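Local coordinates for protein lipoxygenase (Cyanothece sp., PDB 5EK8) that probably adds molecular oxygen to polyunsaturated fatty acids at a non-heme iron centre, as lipoxygenases do, at residues 644-649 with 657-662; 241-246 with 250-255; 82-87 with 114-119. One frame throughout, in Å; residues are numbered along the deposited sequence.

Contact 1 of 3, residues 644-649 with 657-662; sequences ALLNRK and IDIGNI
Ile-659 fills the close-packed half of this contact, its side chain passing that of Leu-645 head to tail. Leu-645 CD1 lies 3.7 Å from Ile-659 CG2, and the same methyl also comes to 4.0 Å from Ile-662 CD1. With CG1 of Ile-659 turned between its backbone N and carbonyl carbon (chi1 61°), CD1 reaches the junction after helix 639-647, touching Leu-646 CD2 at 3.8 Å and, just past the helix, Lys-649 CB at 3.6 Å. The loop presents this residue through an Asx turn: Asp-658 OD1 accepts Gly-660 N at 3.0 Å, the donor coming from above the carboxylate plane, just where the 3-10 segment 659-661 sets off. Shortening Leu-645 to an alanine is likely to open a gap beside Ile-659 CB and CG2 and to leave Ile-662 CD1 without its apolar neighbour across the contact. Phe-652, Val-630 and Leu-629 close in on this buried side, and Ile-462 of helix 451-473 also packs on Leu-645. Toward solvent the fit is far looser. There Lys-649 and Asp-658, both exposed, run alongside each other in the same sense, and Lys-649 NZ stays 3.9 Å from Asp-658 OD1, a long salt bridge.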
loop_
_atom_site.group_PDB
_atom_site.type_symbol
_atom_site.label_atom_id
_atom_site.label_comp_id
_atom_site.label_asym_id
_atom_site.label_seq_id
_atom_site.Cartn_x
_atom_site.Cartn_y
_atom_site.Cartn_z
ATOM N N ALA A 644 4.118 -8.018 22.194
ATOM C CA ALA A 644 4.894 -6.791 22.329
ATOM C C ALA A 644 3.982 -5.571 22.239
ATOM O O ALA A 644 4.151 -4.596 22.974
ATOM C CB ALA A 644 5.982 -6.725 21.264
ATOM N N LEU A 645 3.015 -5.631 21.329
ATOM C CA LEU A 645 2.059 -4.540 21.159
ATOM C C LEU A 645 1.070 -4.466 22.326
ATOM O O LEU A 645 0.770 -3.383 22.832
ATOM C CB LEU A 645 1.300 -4.695 19.840
ATOM C CG LEU A 645 0.239 -3.631 19.540
ATOM C CD1 LEU A 645 0.868 -2.245 19.428
ATOM C CD2 LEU A 645 -0.536 -3.990 18.277
ATOM N N LEU A 646 0.571 -5.625 22.745
ATOM C CA LEU A 646 -0.394 -5.711 23.835
ATOM C C LEU A 646 0.208 -5.189 25.128
ATOM O O LEU A 646 -0.435 -4.436 25.860
ATOM C CB LEU A 646 -0.873 -7.152 24.024
ATOM C CG LEU A 646 -1.803 -7.701 22.943
ATOM C CD1 LEU A 646 -2.043 -9.194 23.120
ATOM C CD2 LEU A 646 -3.111 -6.935 22.951
ATOM N N ASN A 647 1.446 -5.600 25.397
ATOM C CA ASN A 647 2.202 -5.137 26.556
ATOM C C ASN A 647 2.165 -3.615 26.671
ATOM O O ASN A 647 2.064 -3.065 27.767
ATOM C CB ASN A 647 3.647 -5.640 26.463
ATOM C CG ASN A 647 4.514 -5.198 27.632
ATOM O OD1 ASN A 647 4.018 -4.757 28.672
ATOM N ND2 ASN A 647 5.826 -5.337 27.469
ATOM N N ARG A 648 2.206 -2.937 25.529
ATOM C CA ARG A 648 2.238 -1.483 25.524
ATOM C C ARG A 648 0.908 -0.870 25.064
ATOM O O ARG A 648 0.890 0.088 24.294
ATOM C CB ARG A 648 3.387 -0.992 24.642
ATOM C CG ARG A 648 4.658 -1.823 24.781
ATOM C CD ARG A 648 5.876 -0.955 25.051
ATOM N NE ARG A 648 5.793 -0.277 26.342
ATOM C CZ ARG A 648 6.757 0.485 26.849
ATOM N NH1 ARG A 648 7.884 0.667 26.171
ATOM N NH2 ARG A 648 6.596 1.063 28.033
ATOM N N LYS A 649 -0.196 -1.414 25.568
ATOM C CA LYS A 649 -1.543 -0.950 25.234
ATOM C C LYS A 649 -1.877 0.418 25.835
ATOM O O LYS A 649 -2.468 1.286 25.178
ATOM C CB LYS A 649 -2.568 -1.983 25.713
ATOM C CG LYS A 649 -4.022 -1.546 25.628
ATOM C CD LYS A 649 -4.931 -2.626 26.195
ATOM C CE LYS A 649 -6.398 -2.247 26.094
ATOM N NZ LYS A 649 -6.820 -2.024 24.683
ATOM N N ILE A 657 -5.006 6.355 21.466
ATOM C CA ILE A 657 -4.922 5.353 20.411
ATOM C C ILE A 657 -5.257 3.948 20.913
ATOM O O ILE A 657 -4.792 3.520 21.972
ATOM C CB ILE A 657 -3.517 5.347 19.775
ATOM C CG1 ILE A 657 -3.231 6.706 19.129
ATOM C CG2 ILE A 657 -3.393 4.227 18.755
ATOM C CD1 ILE A 657 -1.770 7.107 19.162
ATOM N N ASP A 658 -6.087 3.245 20.150
ATOM C CA ASP A 658 -6.375 1.843 20.415
ATOM C C ASP A 658 -5.483 0.960 19.542
ATOM O O ASP A 658 -5.579 0.985 18.314
ATOM C CB ASP A 658 -7.856 1.541 20.158
ATOM C CG ASP A 658 -8.318 0.244 20.807
ATOM O OD1 ASP A 658 -7.462 -0.616 21.111
ATOM O OD2 ASP A 658 -9.544 0.088 21.013
ATOM N N ILE A 659 -4.618 0.179 20.179
ATOM C CA ILE A 659 -3.732 -0.731 19.460
ATOM C C ILE A 659 -4.524 -1.733 18.629
ATOM O O ILE A 659 -3.995 -2.335 17.694
ATOM C CB ILE A 659 -2.806 -1.493 20.423
ATOM C CG1 ILE A 659 -3.625 -2.341 21.400
ATOM C CG2 ILE A 659 -1.938 -0.519 21.197
ATOM C CD1 ILE A 659 -2.779 -3.171 22.339
ATOM N N GLY A 660 -5.798 -1.903 18.977
ATOM C CA GLY A 660 -6.681 -2.798 18.253
ATOM C C GLY A 660 -7.117 -2.218 16.922
ATOM O O GLY A 660 -7.700 -2.918 16.097
ATOM N N ASN A 661 -6.834 -0.935 16.712
ATOM C CA ASN A 661 -7.166 -0.274 15.456
ATOM C C ASN A 661 -5.979 -0.218 14.499
ATOM O O ASN A 661 -6.064 0.373 13.423
ATOM C CB ASN A 661 -7.687 1.139 15.720
ATOM C CG ASN A 661 -9.177 1.164 16.017
ATOM O OD1 ASN A 661 -9.949 0.387 15.452
ATOM N ND2 ASN A 661 -9.587 2.060 16.906
ATOM N N ILE A 662 -4.875 -0.840 14.897
ATOM C CA ILE A 662 -3.686 -0.898 14.059
ATOM C C ILE A 662 -3.779 -2.051 13.067
ATOM O O ILE A 662 -3.829 -3.217 13.462
ATOM C CB ILE A 662 -2.410 -1.057 14.904
ATOM C CG1 ILE A 662 -2.253 0.135 15.850
ATOM C CG2 ILE A 662 -1.194 -1.187 14.003
ATOM C CD1 ILE A 662 -1.089 0.018 16.806
#

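Contact 2 of 3, residues 241-246 with 250-255; sequences PGYTRS and FVLRVL
Tyr-243 reaches toward helix 247-256 with its hydroxyl, OH coming to 4.0 Å from Leu-252 CD1, the two side chains crossing at about a right angle. Its CG lies anti to the backbone N (chi1 170°), which turns the ring toward the helix, where it also meets the ring of Tyr-249. The firmer link is in the backbone: Phe-250 N donates to Ser-246 O at 3.1 Å, with an N-H...O angle of 152°, and Phe-250 CB rests 3.5 Å from that same oxygen. Ser-246 is itself tied back into the loop, because Tyr-243 O accepts both its N, at 3.1 Å, and its OG. One residue earlier, Arg-245 NE binds Thr-244 OG1 at 3.0 Å, while its terminal nitrogens form salt bridges to Glu-599 and Glu-583. The Phe-250 side chain leads away from the loop to Phe-346 and Ile-309, and Val-254 CG2 lies over one face of its ring. This is the start of an alpha helix, with Ser-246 at the N-cap and its carbonyl taking an i to i+4 bond, here packed against strand 303-313 and helix 337-377, the helix that carries the iron ligands His-359 and His-364.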
loop_
_atom_site.group_PDB
_atom_site.type_symbol
_atom_site.label_atom_id
_atom_site.label_comp_id
_atom_site.label_asym_id
_atom_site.label_seq_id
_atom_site.Cartn_x
_atom_site.Cartn_y
_atom_site.Cartn_z
ATOM N N PRO A 241 -19.829 24.288 17.879
ATOM C CA PRO A 241 -19.900 25.001 16.598
ATOM C C PRO A 241 -18.594 25.682 16.195
ATOM O O PRO A 241 -18.024 26.457 16.963
ATOM C CB PRO A 241 -20.993 26.040 16.847
ATOM C CG PRO A 241 -21.902 25.373 17.809
ATOM C CD PRO A 241 -21.017 24.545 18.712
ATOM N N GLY A 242 -18.131 25.374 14.990
ATOM C CA GLY A 242 -16.962 26.019 14.422
ATOM C C GLY A 242 -15.625 25.635 15.028
ATOM O O GLY A 242 -14.622 26.310 14.782
ATOM N N TYR A 243 -15.595 24.563 15.816
ATOM C CA TYR A 243 -14.349 24.163 16.462
ATOM C C TYR A 243 -13.300 23.742 15.432
ATOM O O TYR A 243 -12.130 24.111 15.541
ATOM C CB TYR A 243 -14.571 23.025 17.471
ATOM C CG TYR A 243 -13.260 22.444 17.957
ATOM C CD1 TYR A 243 -12.290 23.267 18.516
ATOM C CD2 TYR A 243 -12.973 21.090 17.824
ATOM C CE1 TYR A 243 -11.072 22.764 18.937
ATOM C CE2 TYR A 243 -11.754 20.572 18.251
ATOM C CZ TYR A 243 -10.804 21.416 18.807
ATOM O OH TYR A 243 -9.583 20.928 19.234
ATOM N N THR A 244 -13.714 22.978 14.426
ATOM C CA THR A 244 -12.756 22.447 13.464
ATOM C C THR A 244 -12.208 23.511 12.517
ATOM O O THR A 244 -11.224 23.266 11.824
ATOM C CB THR A 244 -13.358 21.297 12.622
ATOM O OG1 THR A 244 -14.440 21.783 11.817
ATOM C CG2 THR A 244 -13.840 20.175 13.526
ATOM N N ARG A 245 -12.828 24.688 12.489
ATOM C CA ARG A 245 -12.313 25.783 11.663
ATOM C C ARG A 245 -11.327 26.667 12.444
ATOM O O ARG A 245 -10.731 27.587 11.883
ATOM C CB ARG A 245 -13.456 26.644 11.114
ATOM C CG ARG A 245 -14.622 25.874 10.516
ATOM C CD ARG A 245 -14.236 25.011 9.329
ATOM N NE ARG A 245 -14.715 23.638 9.504
ATOM C CZ ARG A 245 -15.763 23.102 8.879
ATOM N NH1 ARG A 245 -16.464 23.812 8.011
ATOM N NH2 ARG A 245 -16.107 21.843 9.118
ATOM N N SER A 246 -11.141 26.370 13.729
ATOM C CA SER A 246 -10.279 27.176 14.599
ATOM C C SER A 246 -8.787 26.941 14.352
ATOM O O SER A 246 -8.403 25.969 13.710
ATOM C CB SER A 246 -10.600 26.893 16.065
ATOM O OG SER A 246 -10.262 25.561 16.404
ATOM N N PHE A 250 -6.509 23.583 13.441
ATOM C CA PHE A 250 -5.681 23.690 12.244
ATOM C C PHE A 250 -4.282 23.155 12.519
ATOM O O PHE A 250 -3.759 22.324 11.767
ATOM C CB PHE A 250 -5.614 25.143 11.769
ATOM C CG PHE A 250 -4.750 25.352 10.558
ATOM C CD1 PHE A 250 -3.480 25.894 10.680
ATOM C CD2 PHE A 250 -5.212 25.016 9.294
ATOM C CE1 PHE A 250 -2.687 26.098 9.564
ATOM C CE2 PHE A 250 -4.420 25.217 8.174
ATOM C CZ PHE A 250 -3.156 25.757 8.309
ATOM N N VAL A 251 -3.698 23.626 13.616
ATOM C CA VAL A 251 -2.371 23.188 14.036
ATOM C C VAL A 251 -2.362 21.704 14.381
ATOM O O VAL A 251 -1.488 20.954 13.927
ATOM C CB VAL A 251 -1.878 23.998 15.251
ATOM C CG1 VAL A 251 -0.648 23.349 15.866
ATOM C CG2 VAL A 251 -1.594 25.429 14.841
ATOM N N LEU A 252 -3.341 21.285 15.179
ATOM C CA LEU A 252 -3.444 19.884 15.572
ATOM C C LEU A 252 -3.480 18.946 14.366
ATOM O O LEU A 252 -2.848 17.893 14.380
ATOM C CB LEU A 252 -4.682 19.659 16.441
ATOM C CG LEU A 252 -4.520 20.055 17.906
ATOM C CD1 LEU A 252 -5.806 19.817 18.657
ATOM C CD2 LEU A 252 -3.368 19.286 18.545
ATOM N N ARG A 253 -4.202 19.334 13.319
ATOM C CA ARG A 253 -4.343 18.468 12.152
ATOM C C ARG A 253 -3.151 18.588 11.218
ATOM O O ARG A 253 -2.851 17.663 10.463
ATOM C CB ARG A 253 -5.637 18.776 11.401
ATOM C CG ARG A 253 -6.888 18.501 12.220
ATOM C CD ARG A 253 -6.781 17.189 12.994
ATOM N NE ARG A 253 -6.948 16.021 12.134
ATOM C CZ ARG A 253 -6.863 14.761 12.554
ATOM N NH1 ARG A 253 -7.034 13.759 11.702
ATOM N NH2 ARG A 253 -6.604 14.505 13.828
ATOM N N VAL A 254 -2.470 19.728 11.264
ATOM C CA VAL A 254 -1.207 19.851 10.554
ATOM C C VAL A 254 -0.210 18.857 11.144
ATOM O O VAL A 254 0.526 18.182 10.418
ATOM C CB VAL A 254 -0.644 21.283 10.630
ATOM C CG1 VAL A 254 0.854 21.293 10.350
ATOM C CG2 VAL A 254 -1.376 22.189 9.651
ATOM N N LEU A 255 -0.221 18.754 12.471
ATOM C CA LEU A 255 0.695 17.866 13.187
ATOM C C LEU A 255 0.348 16.386 13.061
ATOM O O LEU A 255 1.211 15.557 12.765
ATOM C CB LEU A 255 0.739 18.234 14.670
ATOM C CG LEU A 255 1.598 19.429 15.077
ATOM C CD1 LEU A 255 1.469 19.665 16.573
ATOM C CD2 LEU A 255 3.059 19.221 14.674
#

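Contact 3 of 3, residues 82-87 with 114-119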
loop_
_atom_site.group_PDB
_atom_site.type_symbol
_atom_site.label_atom_id
_atom_site.label_comp_id
_atom_site.label_asym_id
_atom_site.label_seq_id
_atom_site.Cartn_x
_atom_site.Cartn_y
_atom_site.Cartn_z
ATOM N N THR A 82 -10.109 -37.608 -16.897
ATOM C CA THR A 82 -9.915 -38.455 -15.727
ATOM C C THR A 82 -9.253 -37.626 -14.637
ATOM O O THR A 82 -8.449 -36.744 -14.953
ATOM C CB THR A 82 -9.041 -39.681 -16.060
ATOM O OG1 THR A 82 -9.363 -40.168 -17.370
ATOM C CG2 THR A 82 -9.252 -40.787 -15.053
ATOM N N PRO A 83 -9.592 -37.882 -13.353
ATOM C CA PRO A 83 -8.884 -37.146 -12.296
ATOM C C PRO A 83 -7.396 -37.467 -12.256
ATOM O O PRO A 83 -7.015 -38.628 -12.407
ATOM C CB PRO A 83 -9.573 -37.619 -11.006
ATOM C CG PRO A 83 -10.224 -38.912 -11.372
ATOM C CD PRO A 83 -10.660 -38.729 -12.791
ATOM N N SER A 84 -6.573 -36.441 -12.059
ATOM C CA SER A 84 -5.126 -36.607 -11.983
ATOM C C SER A 84 -4.728 -37.449 -10.777
ATOM O O SER A 84 -5.472 -37.530 -9.797
ATOM C CB SER A 84 -4.438 -35.243 -11.917
ATOM O OG SER A 84 -4.678 -34.496 -13.097
ATOM N N ASP A 85 -3.555 -38.073 -10.845
ATOM C CA ASP A 85 -3.102 -38.913 -9.733
ATOM C C ASP A 85 -1.772 -38.436 -9.152
ATOM O O ASP A 85 -0.864 -38.085 -9.889
ATOM C CB ASP A 85 -2.978 -40.372 -10.178
ATOM C CG ASP A 85 -4.266 -40.915 -10.773
ATOM O OD1 ASP A 85 -5.283 -40.963 -10.045
ATOM O OD2 ASP A 85 -4.256 -41.302 -11.964
ATOM N N TYR A 86 -1.652 -38.426 -7.830
ATOM C CA TYR A 86 -0.410 -37.995 -7.195
ATOM C C TYR A 86 0.647 -39.096 -7.227
ATOM O O TYR A 86 0.367 -40.256 -6.910
ATOM C CB TYR A 86 -0.671 -37.553 -5.756
ATOM C CG TYR A 86 0.580 -37.398 -4.921
ATOM C CD1 TYR A 86 1.415 -36.292 -5.076
ATOM C CD2 TYR A 86 0.926 -38.355 -3.971
ATOM C CE1 TYR A 86 2.558 -36.147 -4.305
ATOM C CE2 TYR A 86 2.061 -38.220 -3.201
ATOM C CZ TYR A 86 2.874 -37.118 -3.370
ATOM O OH TYR A 86 4.003 -36.994 -2.593
ATOM N N LEU A 87 1.867 -38.720 -7.605
ATOM C CA LEU A 87 2.943 -39.689 -7.799
ATOM C C LEU A 87 4.136 -39.466 -6.866
ATOM O O LEU A 87 4.802 -40.427 -6.475
ATOM C CB LEU A 87 3.418 -39.665 -9.257
ATOM C CG LEU A 87 2.335 -39.936 -10.307
ATOM C CD1 LEU A 87 2.940 -40.033 -11.692
ATOM C CD2 LEU A 87 1.532 -41.198 -9.970
ATOM N N ASP A 114 1.659 -40.349 -17.631
ATOM C CA ASP A 114 1.841 -39.196 -18.505
ATOM C C ASP A 114 2.088 -37.982 -17.621
ATOM O O ASP A 114 1.156 -37.420 -17.047
ATOM C CB ASP A 114 0.622 -38.983 -19.406
ATOM C CG ASP A 114 0.311 -40.198 -20.264
ATOM O OD1 ASP A 114 1.256 -40.947 -20.594
ATOM O OD2 ASP A 114 -0.876 -40.405 -20.605
ATOM N N LEU A 115 3.351 -37.581 -17.519
ATOM C CA LEU A 115 3.793 -36.700 -16.441
ATOM C C LEU A 115 3.297 -35.259 -16.515
ATOM O O LEU A 115 3.028 -34.718 -17.588
ATOM C CB LEU A 115 5.320 -36.704 -16.368
ATOM C CG LEU A 115 5.901 -38.015 -15.837
ATOM C CD1 LEU A 115 7.411 -37.934 -15.721
ATOM C CD2 LEU A 115 5.274 -38.372 -14.495
ATOM N N GLU A 116 3.180 -34.666 -15.332
ATOM C CA GLU A 116 2.747 -33.292 -15.135
ATOM C C GLU A 116 3.406 -32.770 -13.868
ATOM O O GLU A 116 3.288 -33.374 -12.804
ATOM C CB GLU A 116 1.223 -33.203 -15.027
ATOM C CG GLU A 116 0.724 -31.965 -14.295
ATOM C CD GLU A 116 -0.798 -31.907 -14.199
ATOM O OE1 GLU A 116 -1.332 -31.945 -13.068
ATOM O OE2 GLU A 116 -1.462 -31.819 -15.256
ATOM N N LEU A 117 4.118 -31.658 -13.984
ATOM C CA LEU A 117 4.841 -31.102 -12.850
ATOM C C LEU A 117 4.123 -29.891 -12.269
ATOM O O LEU A 117 3.807 -28.946 -12.987
ATOM C CB LEU A 117 6.259 -30.718 -13.267
ATOM C CG LEU A 117 7.255 -30.502 -12.131
ATOM C CD1 LEU A 117 7.523 -31.816 -11.407
ATOM C CD2 LEU A 117 8.543 -29.892 -12.672
ATOM N N ARG A 118 3.863 -29.918 -10.969
ATOM C CA ARG A 118 3.183 -28.807 -10.321
ATOM C C ARG A 118 4.116 -28.017 -9.413
ATOM O O ARG A 118 4.782 -28.578 -8.540
ATOM C CB ARG A 118 1.982 -29.304 -9.516
ATOM C CG ARG A 118 0.948 -30.038 -10.343
ATOM C CD ARG A 118 -0.363 -30.186 -9.591
ATOM N NE ARG A 118 -1.280 -31.088 -10.278
ATOM C CZ ARG A 118 -2.460 -31.465 -9.794
ATOM N NH1 ARG A 118 -2.872 -31.012 -8.616
ATOM N NH2 ARG A 118 -3.227 -32.294 -10.490
ATOM N N VAL A 119 4.159 -26.710 -9.641
ATOM C CA VAL A 119 4.834 -25.786 -8.751
ATOM C C VAL A 119 3.838 -25.373 -7.680
ATOM O O VAL A 119 2.751 -24.856 -7.993
ATOM C CB VAL A 119 5.370 -24.538 -9.494
ATOM C CG1 VAL A 119 6.180 -23.666 -8.547
ATOM C CG2 VAL A 119 6.218 -24.949 -10.700
#
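Ser-84 and Arg-118 meet across an intervening strand of the antiparallel beta sheet in the N-terminal part of the chain, consistent with the beta-sandwich PLAT domain that accompanies many lipoxygenases. Arg-118 NH2 lies 3.5 Å from Ser-84 CB and 3.7 Å from Ser-84 OG, the hydroxyl oxygen sitting at the edge of the guanidinium and in its plane. Farther along, Leu-87 CD1 touches Leu-115 CD2 at 4.0 Å, the two leucines meeting at a slant.

Strand 72-79 runs between the two partners and pairs with both, which explains why the contact is made by side chains alone and why the axes stay 9.2 Å apart at closest approach. Their short segments differ in direction by 73°, consistent with a pronounced twist over the two steps of the sheet. Alternation along strand 115-126 sends Leu-115 to one face and Glu-116 and Arg-118 to the other. On the apolar face Val-75 of the middle strand supports both leucines, and Tyr-102 packs against them as well. On the polar face Trp-76 of that strand makes a cation-pi contact with Arg-118, and Ile-138 touches it from strand 132-143.

The arginine reaches the Ser-84 strand because its chain is extended from CG to NE (chi2 -165°). Glu-116, itself touched by Arg-78 and Ile-141, helps to set the turn of the guanidinium through a salt bridge. One carboxylate oxygen, Glu-116 OE1, takes both bonds of a side-on grip: Arg-118 NE at 2.9 Å from the anti side, tilted somewhat out of the carboxylate plane, and Arg-118 NH2 at 3.2 Å, nearly in line with the C-O bond.

How the contacts relate
The three contacts belong to separate parts of the chain and share no helix or strand. Contact 1 joins a helix end to the loop leading toward the C-terminus, and the side chain of Ile-662 is about 14 Å from the bound iron(II) ion; it pairs a hydrophobic interior with a long salt bridge on its exposed side. Contact 2, with nearest atoms about 10 Å from contact 1, is partly buried and local, held mainly by a backbone bond at a helix start. Contact 3 stands apart in the beta domain, its centre 64 Å from that of contact 2 and on the opposite side of the chain's centre. Though far from the middle of the molecule, it is largely buried, dividing its apolar and charged chemistry between two sheet faces.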